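Local coordinates for protein RmpA (PDB 3BJV) that probably serves as the cytoplasmic IIA component of an ascorbate-specific phosphotransferase system, passing on phosphoryl groups that are used to phosphorylate ascorbate during its uptake, at residues A121-L125 with D126-E130; A143-E146 with E147-S150. All blocks are in the same frame, centred on the assembly; numbering follows the deposited sequence.

Interaction 1 of 2, residues A121-L125 with D126-E130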
loop_
_atom_site.group_PDB
_atom_site.type_symbol
_atom_site.label_atom_id
_atom_site.label_comp_id
_atom_site.label_asym_id
_atom_site.label_seq_id
_atom_site.Cartn_x
_atom_site.Cartn_y
_atom_site.Cartn_z
ATOM N N ALA A 121 8.404 5.396 1.547
ATOM C CA ALA A 121 9.460 6.275 2.123
ATOM C C ALA A 121 10.746 6.335 1.270
ATOM O O ALA A 121 11.254 7.406 0.986
ATOM C CB ALA A 121 9.809 5.834 3.563
ATOM N N LEU A 122 11.270 5.171 0.889
ATOM C CA LEU A 122 12.472 5.085 0.025
ATOM C C LEU A 122 12.281 5.833 -1.305
ATOM O O LEU A 122 13.094 6.724 -1.652
ATOM C CB LEU A 122 12.833 3.614 -0.209
ATOM C CG LEU A 122 14.047 3.319 -1.073
ATOM C CD1 LEU A 122 15.320 3.957 -0.447
ATOM C CD2 LEU A 122 14.224 1.763 -1.199
ATOM N N PHE A 123 11.178 5.514 -2.005
ATOM C CA PHE A 123 10.907 6.043 -3.306
ATOM C C PHE A 123 10.430 7.483 -3.320
ATOM O O PHE A 123 10.472 8.119 -4.347
ATOM C CB PHE A 123 9.977 5.117 -4.078
ATOM C CG PHE A 123 10.660 3.882 -4.544
ATOM C CD1 PHE A 123 11.474 3.911 -5.688
ATOM C CD2 PHE A 123 10.531 2.684 -3.830
ATOM C CE1 PHE A 123 12.135 2.762 -6.105
ATOM C CE2 PHE A 123 11.189 1.526 -4.243
ATOM C CZ PHE A 123 11.999 1.565 -5.387
ATOM N N GLU A 124 10.017 8.021 -2.185
ATOM C CA GLU A 124 9.719 9.463 -2.137
ATOM C C GLU A 124 10.894 10.403 -1.814
ATOM O O GLU A 124 10.688 11.605 -1.639
ATOM C CB GLU A 124 8.564 9.732 -1.184
ATOM C CG GLU A 124 7.248 9.134 -1.718
ATOM C CD GLU A 124 6.071 9.484 -0.864
ATOM O OE1 GLU A 124 6.264 10.026 0.269
ATOM O OE2 GLU A 124 4.952 9.208 -1.336
ATOM N N LEU A 125 12.104 9.874 -1.667
ATOM C CA LEU A 125 13.279 10.733 -1.569
ATOM C C LEU A 125 13.404 11.482 -2.893
ATOM O O LEU A 125 12.866 11.022 -3.920
ATOM C CB LEU A 125 14.512 9.878 -1.352
ATOM C CG LEU A 125 14.523 9.236 0.012
ATOM C CD1 LEU A 125 15.702 8.262 0.142
ATOM C CD2 LEU A 125 14.523 10.312 1.093
ATOM N N ASP A 126 14.121 12.595 -2.920
ATOM C CA ASP A 126 14.269 13.283 -4.213
ATOM C C ASP A 126 15.086 12.499 -5.214
ATOM O O ASP A 126 16.079 11.923 -4.866
ATOM C CB ASP A 126 14.764 14.740 -4.069
ATOM C CG ASP A 126 13.646 15.758 -4.466
ATOM O OD1 ASP A 126 13.724 16.309 -5.612
ATOM O OD2 ASP A 126 12.652 15.927 -3.657
ATOM N N HIS A 127 14.624 12.445 -6.450
ATOM C CA HIS A 127 15.285 11.740 -7.518
ATOM C C HIS A 127 15.613 10.323 -7.065
ATOM O O HIS A 127 16.747 9.859 -7.303
ATOM C CB HIS A 127 16.611 12.434 -7.871
ATOM C CG HIS A 127 16.508 13.912 -8.093
ATOM N ND1 HIS A 127 15.743 14.470 -9.101
ATOM C CD2 HIS A 127 17.103 14.946 -7.453
ATOM C CE1 HIS A 127 15.866 15.781 -9.064
ATOM N NE2 HIS A 127 16.680 16.097 -8.069
ATOM N N SER A 128 14.664 9.645 -6.398
ATOM C CA SER A 128 14.951 8.309 -5.795
ATOM C C SER A 128 15.307 7.264 -6.850
ATOM O O SER A 128 16.235 6.519 -6.659
ATOM C CB SER A 128 13.816 7.809 -4.905
ATOM O OG SER A 128 12.623 7.619 -5.666
ATOM N N ILE A 129 14.603 7.251 -7.971
ATOM C CA ILE A 129 14.886 6.337 -9.055
ATOM C C ILE A 129 16.260 6.598 -9.657
ATOM O O ILE A 129 17.043 5.660 -9.869
ATOM C CB ILE A 129 13.778 6.383 -10.162
ATOM C CG1 ILE A 129 12.417 6.024 -9.575
ATOM C CG2 ILE A 129 14.088 5.432 -11.322
ATOM C CD1 ILE A 129 12.188 4.529 -9.388
ATOM N N GLU A 130 16.576 7.862 -9.916
ATOM C CA GLU A 130 17.852 8.201 -10.512
ATOM C C GLU A 130 19.017 7.951 -9.559
ATOM O O GLU A 130 20.112 7.649 -9.974
ATOM C CB GLU A 130 17.828 9.674 -10.901
ATOM C CG GLU A 130 19.169 10.325 -11.154
ATOM C CD GLU A 130 19.026 11.814 -11.592
ATOM O OE1 GLU A 130 18.385 12.096 -12.667
ATOM O OE2 GLU A 130 19.542 12.688 -10.856
#

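Interaction 2 of 2, residues A143-E146 with E147-S150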
loop_
_atom_site.group_PDB
_atom_site.type_symbol
_atom_site.label_atom_id
_atom_site.label_comp_id
_atom_site.label_asym_id
_atom_site.label_seq_id
_atom_site.Cartn_x
_atom_site.Cartn_y
_atom_site.Cartn_z
ATOM N N ALA A 143 22.574 3.726 2.733
ATOM C CA ALA A 143 22.585 5.147 3.137
ATOM C C ALA A 143 21.256 5.848 2.742
ATOM O O ALA A 143 20.645 6.538 3.578
ATOM C CB ALA A 143 23.814 5.888 2.606
ATOM N N MET A 144 20.775 5.615 1.524
ATOM C CA MET A 144 19.410 6.034 1.153
ATOM C C MET A 144 18.280 5.529 2.049
ATOM O O MET A 144 17.361 6.274 2.364
ATOM C CB MET A 144 19.094 5.660 -0.284
ATOM C CG MET A 144 19.845 6.525 -1.279
ATOM S SD MET A 144 19.455 6.115 -2.993
ATOM C CE MET A 144 17.728 6.590 -3.153
ATOM N N VAL A 145 18.346 4.270 2.473
ATOM C CA VAL A 145 17.342 3.736 3.373
ATOM C C VAL A 145 17.347 4.507 4.687
ATOM O O VAL A 145 16.282 4.858 5.186
ATOM C CB VAL A 145 17.501 2.223 3.614
ATOM C CG1 VAL A 145 16.657 1.769 4.802
ATOM C CG2 VAL A 145 17.156 1.422 2.336
ATOM N N GLU A 146 18.540 4.803 5.225
ATOM C CA GLU A 146 18.643 5.640 6.425
ATOM C C GLU A 146 17.913 6.988 6.272
ATOM O O GLU A 146 17.154 7.408 7.131
ATOM C CB GLU A 146 20.124 5.899 6.769
ATOM C CG GLU A 146 20.865 4.652 7.155
ATOM C CD GLU A 146 20.221 4.050 8.358
ATOM O OE1 GLU A 146 19.878 4.860 9.277
ATOM O OE2 GLU A 146 20.014 2.798 8.370
ATOM N N GLU A 147 18.187 7.659 5.167
ATOM C CA GLU A 147 17.631 8.959 4.882
ATOM C C GLU A 147 16.084 8.941 4.749
ATOM O O GLU A 147 15.443 9.969 4.896
ATOM C CB GLU A 147 18.312 9.442 3.605
ATOM C CG GLU A 147 17.875 10.776 3.035
ATOM C CD GLU A 147 18.380 11.004 1.590
ATOM O OE1 GLU A 147 17.786 11.901 0.933
ATOM O OE2 GLU A 147 19.348 10.306 1.123
ATOM N N SER A 148 15.494 7.784 4.467
ATOM C CA SER A 148 14.050 7.639 4.299
ATOM C C SER A 148 13.346 7.630 5.640
ATOM O O SER A 148 12.142 7.806 5.720
ATOM C CB SER A 148 13.723 6.343 3.557
ATOM O OG SER A 148 13.935 5.174 4.368
ATOM N N LYS A 149 14.115 7.451 6.709
ATOM C CA LYS A 149 13.548 7.166 8.031
ATOM C C LYS A 149 12.810 8.355 8.694
ATOM O O LYS A 149 12.065 8.174 9.663
ATOM C CB LYS A 149 14.591 6.489 8.947
ATOM C CG LYS A 149 14.961 5.018 8.498
ATOM C CD LYS A 149 15.248 4.091 9.705
ATOM C CE LYS A 149 16.728 3.589 9.838
ATOM N NZ LYS A 149 17.000 2.164 9.266
ATOM N N SER A 150 12.967 9.554 8.126
ATOM C CA SER A 150 12.251 10.719 8.633
ATOM C C SER A 150 10.903 10.968 7.899
ATOM O O SER A 150 10.221 11.990 8.114
ATOM C CB SER A 150 13.152 11.945 8.542
ATOM O OG SER A 150 13.149 12.424 7.208
#

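Interaction 1 of 2, residues A121-L125 with D126-E130
The backbone of Leu125 to Ser128 folds into a type II beta turn that joins the end of helix 108-123 to the start of helix 128-133, and a weak bond from Ser128 N to Leu125 O (3.4 Å) spans it. His127, the third residue of the turn, takes a positive phi (50°) and stands at the N-cap of the second helix. Shorter is the side-chain bond: Ser128 OG donates to Phe123 O at 2.6 Å, reaching the carbonyl from above its plane with a C=O...O angle of 111°. Serine suits this buried place because its short hydroxyl, held between its own backbone N and carbonyl carbon (chi1 63°), can reach a carbonyl at the end of the preceding helix. Ser128 CB rests 3.5 Å from Leu122 O. Phe123 is buried against Val99 and Leu101 of strand 96-104, and both Phe123 and Ile129 touch Met64 of strand 63-65. Glu124 is partly exposed, its OE2 hydrogen-bonded to Tyr153 of the second subunit. Between the two helices, the methyl Ile129 CD1 meets the edge of the phenyl ring near its plane, 3.7 Å from Phe123 CE1.

Interaction 2 of 2, residues A143-E146 with E147-S150
Val145 O is gripped twice by one residue, Ser148, near the C-terminal end of helix 138-147. The hydroxyl Ser148 OG donates to it at 2.5 Å, lying in the carbonyl plane on a lone pair, while Ser148 N bonds to the same oxygen at 3.1 Å. Serine fits here because with chi1 at 72° the hydroxyl folds back over its own backbone toward the carbonyl three residues earlier; the buried OG thus finds an acceptor within the same chain turn. The change in backbone pattern is plain from the neighbouring bonds. Glu147 N still makes the i to i-4 bond of an alpha helix to Ala143 O (3.1 Å, N-H...O angle 160°), whereas Ser148 N holds Met144 O only weakly and i to i-3 bonds of the 3-10 kind appear: that of Ser148 N to Val145 O, and that of Lys149 N to Glu146 O at 3.1 Å.

The buried Met144 side chain packs on Leu122 and Leu132, and Ser148 rests on Ala121 of helix 108-123. Charged residues occupy the exposed positions. Glu147 has its carboxylate bound outside this turn, in a salt bridge to Arg131 of helix 128-133. Glu146 and Lys149 lie side by side and point the same way. Both chains bend to meet, the glutamate at chi2 (-60°) and the lysine at chi2, chi3 and chi4: Lys149 CE lies 3.4 Å from Glu146 OE1, and Lys149 NZ closes a salt bridge to Glu146 OE2 at 3.2 Å, approaching from above the carboxylate plane.

Interaction 1 precedes interaction 2 along the chain, and their centres lie about 10 Å apart on the same side of the chain's centre. The first joins helix 108-123 to helix 128-133; the second lies at the end of helix 138-147, the next helix in order. The two chain turns touch directly: Leu125 CD1 packs 3.4 Å from Met144 O, and Ser148 CB lies 3.7 Å from Ala121 O. Arg131 adds a polar tie, binding Asp126 O of interaction 1 and the carboxylate of Glu147 of interaction 2. In this alpha/beta sandwich helix 108-123 lies on strand 96-104 through Leu122 and Phe123, and helix 138-147 packs on helices 108-123 and 128-133.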